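PDB 6KRW: protein-tyrosine-phosphatase PTP1 from Arabidopsis thaliana, which dephosphorylates phosphotyrosine in proteins, including the MAP kinase MPK6, and together with MKP1 represses salicylic acid and camalexin biosynthesis. Local coordinates for residues N56-E61 with D83-G88; K62-D67 with G111-T116; A239-T244 with I279-T284. All blocks are in the same frame, centred on the assembly; numbering follows the deposited sequence.

How the contacts relate
Contacts 1 and 2 cross along the chain: N56-E61 runs straight into K62-D67, while D83-G88 precedes G111-T116, so their four segments alternate. Their centres lie 13 Å apart and they touch directly, E61 O lying 2.8 Å from H115 NE2. Contact 3 comes later, joining the start of helix 242-259 to the loop between helices 267-277 and 285-303. Its centre is 15 Å from that of contact 2, where Y65 packs on A239, and 24 Å from that of contact 1. The three thus lead from the periphery of one catalytic domain inward to the phosphate-binding loop, whose residues, like Q283 of the partner segment, probably bind substrate.

Contact 1: residues N56-E61 with D83-G88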
loop_
_atom_site.group_PDB
_atom_site.type_symbol
_atom_site.label_atom_id
_atom_site.label_comp_id
_atom_site.label_asym_id
_atom_site.label_seq_id
_atom_site.Cartn_x
_atom_site.Cartn_y
_atom_site.Cartn_z
ATOM N N ASN A 56 -9.986 3.797 -21.191
ATOM C CA ASN A 56 -10.720 4.840 -21.952
ATOM C C ASN A 56 -9.735 5.849 -22.527
ATOM O O ASN A 56 -8.813 6.237 -21.785
ATOM C CB ASN A 56 -11.640 5.654 -21.040
ATOM C CG ASN A 56 -13.093 5.452 -21.347
ATOM O OD1 ASN A 56 -13.429 5.096 -22.468
ATOM N ND2 ASN A 56 -13.945 5.695 -20.362
ATOM N N SER A 57 -10.038 6.385 -23.704
ATOM C CA SER A 57 -9.171 7.407 -24.348
ATOM C C SER A 57 -9.075 8.655 -23.459
ATOM O O SER A 57 -7.985 9.249 -23.386
ATOM C CB SER A 57 -9.671 7.741 -25.725
ATOM O OG SER A 57 -10.906 8.433 -25.631
ATOM N N VAL A 58 -10.146 9.011 -22.746
ATOM C CA VAL A 58 -10.120 10.201 -21.848
ATOM C C VAL A 58 -9.208 9.968 -20.624
ATOM O O VAL A 58 -8.810 10.954 -20.008
ATOM C CB VAL A 58 -11.536 10.586 -21.414
ATOM C CG1 VAL A 58 -11.528 11.966 -20.788
ATOM C CG2 VAL A 58 -12.512 10.539 -22.591
ATOM N N ASN A 59 -8.925 8.721 -20.251
ATOM C CA ASN A 59 -8.208 8.411 -18.982
ATOM C C ASN A 59 -6.792 7.880 -19.226
ATOM O O ASN A 59 -6.043 7.795 -18.251
ATOM C CB ASN A 59 -9.000 7.423 -18.140
ATOM C CG ASN A 59 -10.238 8.067 -17.570
ATOM O OD1 ASN A 59 -10.237 9.241 -17.232
ATOM N ND2 ASN A 59 -11.325 7.298 -17.502
ATOM N N VAL A 60 -6.413 7.559 -20.459
ATOM C CA VAL A 60 -5.125 6.828 -20.669
ATOM C C VAL A 60 -3.945 7.651 -20.134
ATOM O O VAL A 60 -3.044 7.044 -19.551
ATOM C CB VAL A 60 -4.928 6.420 -22.138
ATOM C CG1 VAL A 60 -5.767 5.201 -22.474
ATOM C CG2 VAL A 60 -5.219 7.556 -23.100
ATOM N N GLU A 61 -3.970 8.970 -20.295
ATOM C CA GLU A 61 -2.845 9.832 -19.835
ATOM C C GLU A 61 -2.820 9.936 -18.308
ATOM O O GLU A 61 -1.907 10.495 -17.777
ATOM C CB GLU A 61 -2.976 11.242 -20.405
ATOM C CG GLU A 61 -2.422 11.397 -21.800
ATOM C CD GLU A 61 -2.416 12.838 -22.278
ATOM O OE1 GLU A 61 -2.569 13.051 -23.489
ATOM O OE2 GLU A 61 -2.267 13.745 -21.429
ATOM N N ASP A 83 -15.371 15.936 -14.266
ATOM C CA ASP A 83 -15.589 15.545 -15.683
ATOM C C ASP A 83 -16.360 14.226 -15.731
ATOM O O ASP A 83 -15.757 13.178 -15.472
ATOM C CB ASP A 83 -14.250 15.428 -16.408
ATOM C CG ASP A 83 -14.373 14.955 -17.841
ATOM O OD1 ASP A 83 -15.526 14.860 -18.340
ATOM O OD2 ASP A 83 -13.313 14.679 -18.439
ATOM N N SER A 84 -17.644 14.268 -16.095
ATOM C CA SER A 84 -18.465 13.033 -16.047
ATOM C C SER A 84 -17.974 12.002 -17.078
ATOM O O SER A 84 -18.124 10.788 -16.812
ATOM C CB SER A 84 -19.945 13.337 -16.206
ATOM O OG SER A 84 -20.267 13.606 -17.555
ATOM N N SER A 85 -17.388 12.437 -18.195
ATOM C CA SER A 85 -16.870 11.503 -19.228
ATOM C C SER A 85 -15.724 10.651 -18.650
ATOM O O SER A 85 -15.513 9.534 -19.137
ATOM C CB SER A 85 -16.439 12.241 -20.469
ATOM O OG SER A 85 -15.332 13.080 -20.181
ATOM N N ALA A 86 -15.036 11.135 -17.613
ATOM C CA ALA A 86 -13.922 10.394 -16.975
ATOM C C ALA A 86 -14.433 9.312 -16.007
ATOM O O ALA A 86 -13.637 8.460 -15.590
ATOM C CB ALA A 86 -13.027 11.343 -16.251
ATOM N N LYS A 87 -15.711 9.350 -15.645
ATOM C CA LYS A 87 -16.309 8.381 -14.691
ATOM C C LYS A 87 -15.504 8.368 -13.380
ATOM O O LYS A 87 -15.328 7.300 -12.790
ATOM C CB LYS A 87 -16.427 6.993 -15.326
ATOM C CG LYS A 87 -17.253 6.939 -16.613
ATOM C CD LYS A 87 -17.433 5.537 -17.150
ATOM C CE LYS A 87 -18.345 5.476 -18.358
ATOM N NZ LYS A 87 -17.640 5.869 -19.595
ATOM N N GLY A 88 -15.014 9.542 -12.960
ATOM C CA GLY A 88 -14.389 9.628 -11.635
ATOM C C GLY A 88 -13.038 8.938 -11.553
ATOM O O GLY A 88 -12.645 8.548 -10.447
#
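N59 makes the one hydrogen bond between N56-E61 and D83-G88. Its ND2 donates to A86 O over 3.2 Å with an N-H...O angle of 156°. The acceptor lies near the amide plane of N59, whereas the donor is tilted 31° from the carbonyl plane of A86. With CG beside the backbone N (chi1 -71°), the amide reaches the 83-88 loop. Both ends of the amide are used, because ND2 also donates to V53 O and OD1 is bonded to K62 NZ, which fixes its rotation.

Van der Waals contact is sparse. N59 OD1 rests 3.6 Å from A86 CB, and V58 CG1 lies against a small polar cluster, 4.0 Å from S85 OG. That cluster is internally tied: S85 OG donates to D83 OD1 over 2.6 Å, on the syn side of the carboxylate, and S85 N adds a weak bond to the same oxygen.

The side chains of N56 and K87 cross at about a right angle, N56 ND2 lying 3.8 Å from K87 NZ, a proximity and not a bond.

The contact joins the loop that follows helix 52-55 to the 3-10 turn 84-86, which leads from strand 75-77 into strand 89-90.

Contact 2: residues K62-D67 with G111-T116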
loop_
_atom_site.group_PDB
_atom_site.type_symbol
_atom_site.label_atom_id
_atom_site.label_comp_id
_atom_site.label_asym_id
_atom_site.label_seq_id
_atom_site.Cartn_x
_atom_site.Cartn_y
_atom_site.Cartn_z
ATOM N N LYS A 62 -3.790 9.374 -17.603
ATOM C CA LYS A 62 -3.825 9.431 -16.119
ATOM C C LYS A 62 -3.169 8.178 -15.536
ATOM O O LYS A 62 -3.144 8.040 -14.304
ATOM C CB LYS A 62 -5.270 9.560 -15.636
ATOM C CG LYS A 62 -5.969 10.836 -16.073
ATOM C CD LYS A 62 -7.460 10.807 -15.810
ATOM C CE LYS A 62 -8.168 12.024 -16.356
ATOM N NZ LYS A 62 -9.637 11.863 -16.307
ATOM N N ASN A 63 -2.602 7.338 -16.393
ATOM C CA ASN A 63 -1.895 6.105 -15.992
ATOM C C ASN A 63 -0.399 6.286 -16.223
ATOM O O ASN A 63 0.000 6.574 -17.348
ATOM C CB ASN A 63 -2.406 4.907 -16.787
ATOM C CG ASN A 63 -3.894 4.702 -16.575
ATOM O OD1 ASN A 63 -4.349 4.825 -15.456
ATOM N ND2 ASN A 63 -4.653 4.459 -17.648
ATOM N N ARG A 64 0.378 6.054 -15.179
ATOM C CA ARG A 64 1.858 6.124 -15.280
ATOM C C ARG A 64 2.360 5.026 -16.222
ATOM O O ARG A 64 3.285 5.283 -17.025
ATOM C CB ARG A 64 2.453 5.989 -13.880
ATOM C CG ARG A 64 3.962 6.122 -13.875
ATOM C CD ARG A 64 4.512 6.254 -12.483
ATOM N NE ARG A 64 4.188 7.537 -11.885
ATOM C CZ ARG A 64 4.851 8.684 -12.122
ATOM N NH1 ARG A 64 5.892 8.739 -12.950
ATOM N NH2 ARG A 64 4.488 9.781 -11.480
ATOM N N TYR A 65 1.749 3.841 -16.133
ATOM C CA TYR A 65 2.157 2.690 -16.951
ATOM C C TYR A 65 0.920 2.146 -17.636
ATOM O O TYR A 65 -0.148 2.041 -16.994
ATOM C CB TYR A 65 2.795 1.600 -16.093
ATOM C CG TYR A 65 4.009 2.057 -15.336
ATOM C CD1 TYR A 65 5.221 2.210 -15.982
ATOM C CD2 TYR A 65 3.921 2.413 -14.004
ATOM C CE1 TYR A 65 6.332 2.658 -15.294
ATOM C CE2 TYR A 65 5.037 2.845 -13.296
ATOM C CZ TYR A 65 6.246 2.983 -13.952
ATOM O OH TYR A 65 7.351 3.436 -13.267
ATOM N N SER A 66 1.038 1.777 -18.902
ATOM C CA SER A 66 -0.156 1.428 -19.708
ATOM C C SER A 66 -0.776 0.093 -19.264
ATOM O O SER A 66 -1.986 -0.097 -19.520
ATOM C CB SER A 66 0.195 1.426 -21.164
ATOM O OG SER A 66 1.135 0.412 -21.452
ATOM N N ASP A 67 -0.018 -0.801 -18.639
ATOM C CA ASP A 67 -0.492 -2.163 -18.289
ATOM C C ASP A 67 -0.695 -2.284 -16.773
ATOM O O ASP A 67 -0.888 -3.419 -16.284
ATOM C CB ASP A 67 0.502 -3.196 -18.819
ATOM C CG ASP A 67 1.927 -3.010 -18.306
ATOM O OD1 ASP A 67 2.221 -1.949 -17.727
ATOM O OD2 ASP A 67 2.736 -3.923 -18.508
ATOM N N GLY A 111 2.276 6.090 -8.083
ATOM C CA GLY A 111 2.900 7.360 -7.649
ATOM C C GLY A 111 2.255 8.436 -8.526
ATOM O O GLY A 111 2.234 8.312 -9.755
ATOM N N PRO A 112 1.587 9.524 -7.997
ATOM C CA PRO A 112 0.851 10.545 -8.764
ATOM C C PRO A 112 1.698 11.226 -9.838
ATOM O O PRO A 112 2.892 11.472 -9.624
ATOM C CB PRO A 112 0.386 11.568 -7.724
ATOM C CG PRO A 112 0.307 10.756 -6.458
ATOM C CD PRO A 112 1.384 9.710 -6.560
ATOM N N LEU A 113 1.067 11.505 -10.977
ATOM C CA LEU A 113 1.668 12.300 -12.073
ATOM C C LEU A 113 1.372 13.760 -11.781
ATOM O O LEU A 113 0.470 14.040 -11.005
ATOM C CB LEU A 113 1.011 11.840 -13.380
ATOM C CG LEU A 113 1.285 10.392 -13.760
ATOM C CD1 LEU A 113 0.210 9.866 -14.689
ATOM C CD2 LEU A 113 2.658 10.265 -14.399
ATOM N N PRO A 114 2.119 14.732 -12.369
ATOM C CA PRO A 114 1.834 16.142 -12.134
ATOM C C PRO A 114 0.354 16.468 -12.371
ATOM O O PRO A 114 -0.226 17.173 -11.576
ATOM C CB PRO A 114 2.713 16.853 -13.161
ATOM C CG PRO A 114 3.822 15.870 -13.440
ATOM C CD PRO A 114 3.165 14.508 -13.367
ATOM N N HIS A 115 -0.241 15.929 -13.426
ATOM C CA HIS A 115 -1.656 16.218 -13.782
ATOM C C HIS A 115 -2.647 15.322 -13.024
ATOM O O HIS A 115 -3.851 15.528 -13.251
ATOM C CB HIS A 115 -1.837 16.141 -15.290
ATOM C CG HIS A 115 -1.325 14.883 -15.887
ATOM N ND1 HIS A 115 0.025 14.591 -15.953
ATOM C CD2 HIS A 115 -1.973 13.848 -16.454
ATOM C CE1 HIS A 115 0.181 13.425 -16.550
ATOM N NE2 HIS A 115 -1.033 12.948 -16.864
ATOM N N THR A 116 -2.213 14.423 -12.137
ATOM C CA THR A 116 -3.185 13.653 -11.300
ATOM C C THR A 116 -3.022 13.970 -9.817
ATOM O O THR A 116 -3.631 13.275 -8.980
ATOM C CB THR A 116 -3.126 12.141 -11.562
ATOM O OG1 THR A 116 -1.920 11.553 -11.074
ATOM C CG2 THR A 116 -3.257 11.821 -13.035
#
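G111 O is gripped by two nitrogens of R64: NE donates over 3.0 Å at 157°, and NH2 over 3.2 Å. Both reach the oxygen from the same face of its carbonyl plane, NE moderately tilted and NH2 well above it, although the oxygen itself lies almost in the guanidinium plane. NH2 adds a weak bond to P112 O at the same edge. A bend at chi3 (-71°) turns the arginine's end side-on to these carbonyls. L113 CD2 sits over the centre of one guanidinium face, 3.5 Å from R64 CZ, so an apolar branch covers a group whose edge is held by backbone oxygens.

K62 to Y65 form the KNRY sequence of the phosphotyrosine-recognition loop of classical tyrosine phosphatases, where the tyrosine probably flanks the substrate ring, as in relatives. R64 packs on S238, whose OG is hydrogen-bonded to Y65 OH, and G111 pairs by its backbone with that same residue of the phosphate-binding loop.

L113 uses its other branch too, CD1 approaching K62 O at 3.8 Å. Further along, T116 CG2 packs against K62 CB at 4.0 Å, while its OG1 accepts from L113 N over 3.0 Å and so braces the turn leading into helix 117-126. The extended K62 chain packs on A86.

Contact 3: residues A239-T244 with I279-T284; sequences AGIGRT and IGMVQT
I279 meets I241 through its carbonyl: I241 CG2 lies 3.2 Å from I279 O, and CD1 is also close to that oxygen. At G280, positive phi (80°) suits glycine, and a beta carbon would crowd both I241 CD1 and Q283 NE2. M281 offers its backbone, CA approaching I241 O at 3.4 Å in a CA-H...O contact, while M281 SD stands 4.0 Å from G240 O.

V282 N, in the Q-loop, then donates to I241 O over 3.0 Å at 163°, from above the carbonyl plane, pinning the phosphate-binding loop of the HCX5R signature where it enters helix 242-259. In this crystal the loop holds a citrate, hydrogen-bonded to the backbone N of A239, I241 and G242 and to R243 NE, as befits an anion cradle.

Q283, the Q-loop glutamine that probably binds substrate, lays CG 3.5 Å from G242 CA. Its chain folds back at chi2 (-82°), and NE2 donates to G280 O over 2.8 Å, in the carbonyl plane on a lone pair, with I241 CD1 alongside. With an alanine here, G280 O is likely to be left without this mate, the turn less firmly held and I241 CD1 less covered. T284 OG1 caps helix 285-303.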
loop_
_atom_site.group_PDB
_atom_site.type_symbol
_atom_site.label_atom_id
_atom_site.label_comp_id
_atom_site.label_asym_id
_atom_site.label_seq_id
_atom_site.Cartn_x
_atom_site.Cartn_y
_atom_site.Cartn_z
ATOM N N ALA A 239 4.385 2.060 -9.694
ATOM C CA ALA A 239 3.183 1.474 -10.344
ATOM C C ALA A 239 2.114 1.137 -9.312
ATOM O O ALA A 239 0.931 0.994 -9.727
ATOM C CB ALA A 239 3.569 0.261 -11.132
ATOM N N GLY A 240 2.475 0.994 -8.056
ATOM C CA GLY A 240 1.557 0.614 -6.980
ATOM C C GLY A 240 1.217 -0.869 -6.977
ATOM O O GLY A 240 0.073 -1.188 -6.578
ATOM N N ILE A 241 2.119 -1.736 -7.381
ATOM C CA ILE A 241 1.869 -3.199 -7.331
ATOM C C ILE A 241 3.015 -4.015 -6.726
ATOM O O ILE A 241 2.727 -4.902 -5.951
ATOM C CB ILE A 241 1.442 -3.737 -8.715
ATOM C CG1 ILE A 241 2.474 -3.504 -9.814
ATOM C CG2 ILE A 241 0.060 -3.203 -9.098
ATOM C CD1 ILE A 241 2.163 -4.210 -11.111
ATOM N N GLY A 242 4.300 -3.692 -7.001
ATOM C CA GLY A 242 5.374 -4.585 -6.530
ATOM C C GLY A 242 5.702 -4.315 -5.073
ATOM O O GLY A 242 5.387 -5.134 -4.208
ATOM N N ARG A 243 6.343 -3.175 -4.820
ATOM C CA ARG A 243 6.630 -2.785 -3.429
ATOM C C ARG A 243 5.316 -2.619 -2.668
ATOM O O ARG A 243 5.221 -3.066 -1.585
ATOM C CB ARG A 243 7.490 -1.515 -3.470
ATOM C CG ARG A 243 8.871 -1.786 -4.063
ATOM C CD ARG A 243 9.634 -0.518 -4.403
ATOM N NE ARG A 243 9.129 0.135 -5.604
ATOM C CZ ARG A 243 9.676 1.213 -6.145
ATOM N NH1 ARG A 243 10.783 1.742 -5.616
ATOM N NH2 ARG A 243 9.153 1.761 -7.214
ATOM N N THR A 244 4.331 -1.991 -3.289
ATOM C CA THR A 244 3.009 -1.767 -2.667
ATOM C C THR A 244 2.379 -3.107 -2.267
ATOM O O THR A 244 1.945 -3.244 -1.161
ATOM C CB THR A 244 2.114 -1.022 -3.648
ATOM O OG1 THR A 244 2.626 0.296 -3.783
ATOM C CG2 THR A 244 0.673 -0.933 -3.189
ATOM N N ILE A 279 -3.915 -5.972 -10.591
ATOM C CA ILE A 279 -3.060 -6.855 -11.413
ATOM C C ILE A 279 -1.610 -6.786 -10.925
ATOM O O ILE A 279 -1.079 -5.657 -10.714
ATOM C CB ILE A 279 -3.190 -6.526 -12.908
ATOM C CG1 ILE A 279 -2.489 -7.596 -13.745
ATOM C CG2 ILE A 279 -2.733 -5.108 -13.210
ATOM C CD1 ILE A 279 -2.785 -7.549 -15.211
ATOM N N GLY A 280 -1.006 -7.944 -10.742
ATOM C CA GLY A 280 0.462 -8.028 -10.570
ATOM C C GLY A 280 0.949 -7.692 -9.171
ATOM O O GLY A 280 2.175 -7.510 -8.993
ATOM N N MET A 281 0.095 -7.624 -8.171
ATOM C CA MET A 281 0.560 -7.347 -6.788
ATOM C C MET A 281 1.623 -8.377 -6.401
ATOM O O MET A 281 1.419 -9.543 -6.561
ATOM C CB MET A 281 -0.620 -7.380 -5.811
ATOM C CG MET A 281 -1.591 -6.255 -6.045
ATOM S SD MET A 281 -1.147 -4.723 -5.189
ATOM C CE MET A 281 -1.820 -5.087 -3.581
ATOM N N VAL A 282 2.775 -7.863 -5.885
ATOM C CA VAL A 282 4.016 -8.625 -5.552
ATOM C C VAL A 282 4.668 -9.010 -6.875
ATOM O O VAL A 282 4.282 -10.014 -7.493
ATOM C CB VAL A 282 3.833 -9.811 -4.584
ATOM C CG1 VAL A 282 5.195 -10.358 -4.125
ATOM C CG2 VAL A 282 3.019 -9.412 -3.379
ATOM N N GLN A 283 5.659 -8.228 -7.310
ATOM C CA GLN A 283 6.194 -8.359 -8.681
ATOM C C GLN A 283 7.273 -9.428 -8.827
ATOM O O GLN A 283 7.358 -10.008 -9.922
ATOM C CB GLN A 283 6.659 -6.999 -9.179
ATOM C CG GLN A 283 5.501 -6.134 -9.618
ATOM C CD GLN A 283 5.131 -6.546 -11.015
ATOM O OE1 GLN A 283 5.876 -6.297 -11.960
ATOM N NE2 GLN A 283 3.973 -7.185 -11.140
ATOM N N THR A 284 8.081 -9.682 -7.812
ATOM C CA THR A 284 9.264 -10.552 -8.049
ATOM C C THR A 284 9.362 -11.660 -7.010
ATOM O O THR A 284 8.821 -11.519 -5.927
ATOM C CB THR A 284 10.566 -9.740 -8.054
ATOM O OG1 THR A 284 10.824 -9.327 -6.717
ATOM C CG2 THR A 284 10.530 -8.530 -8.964
#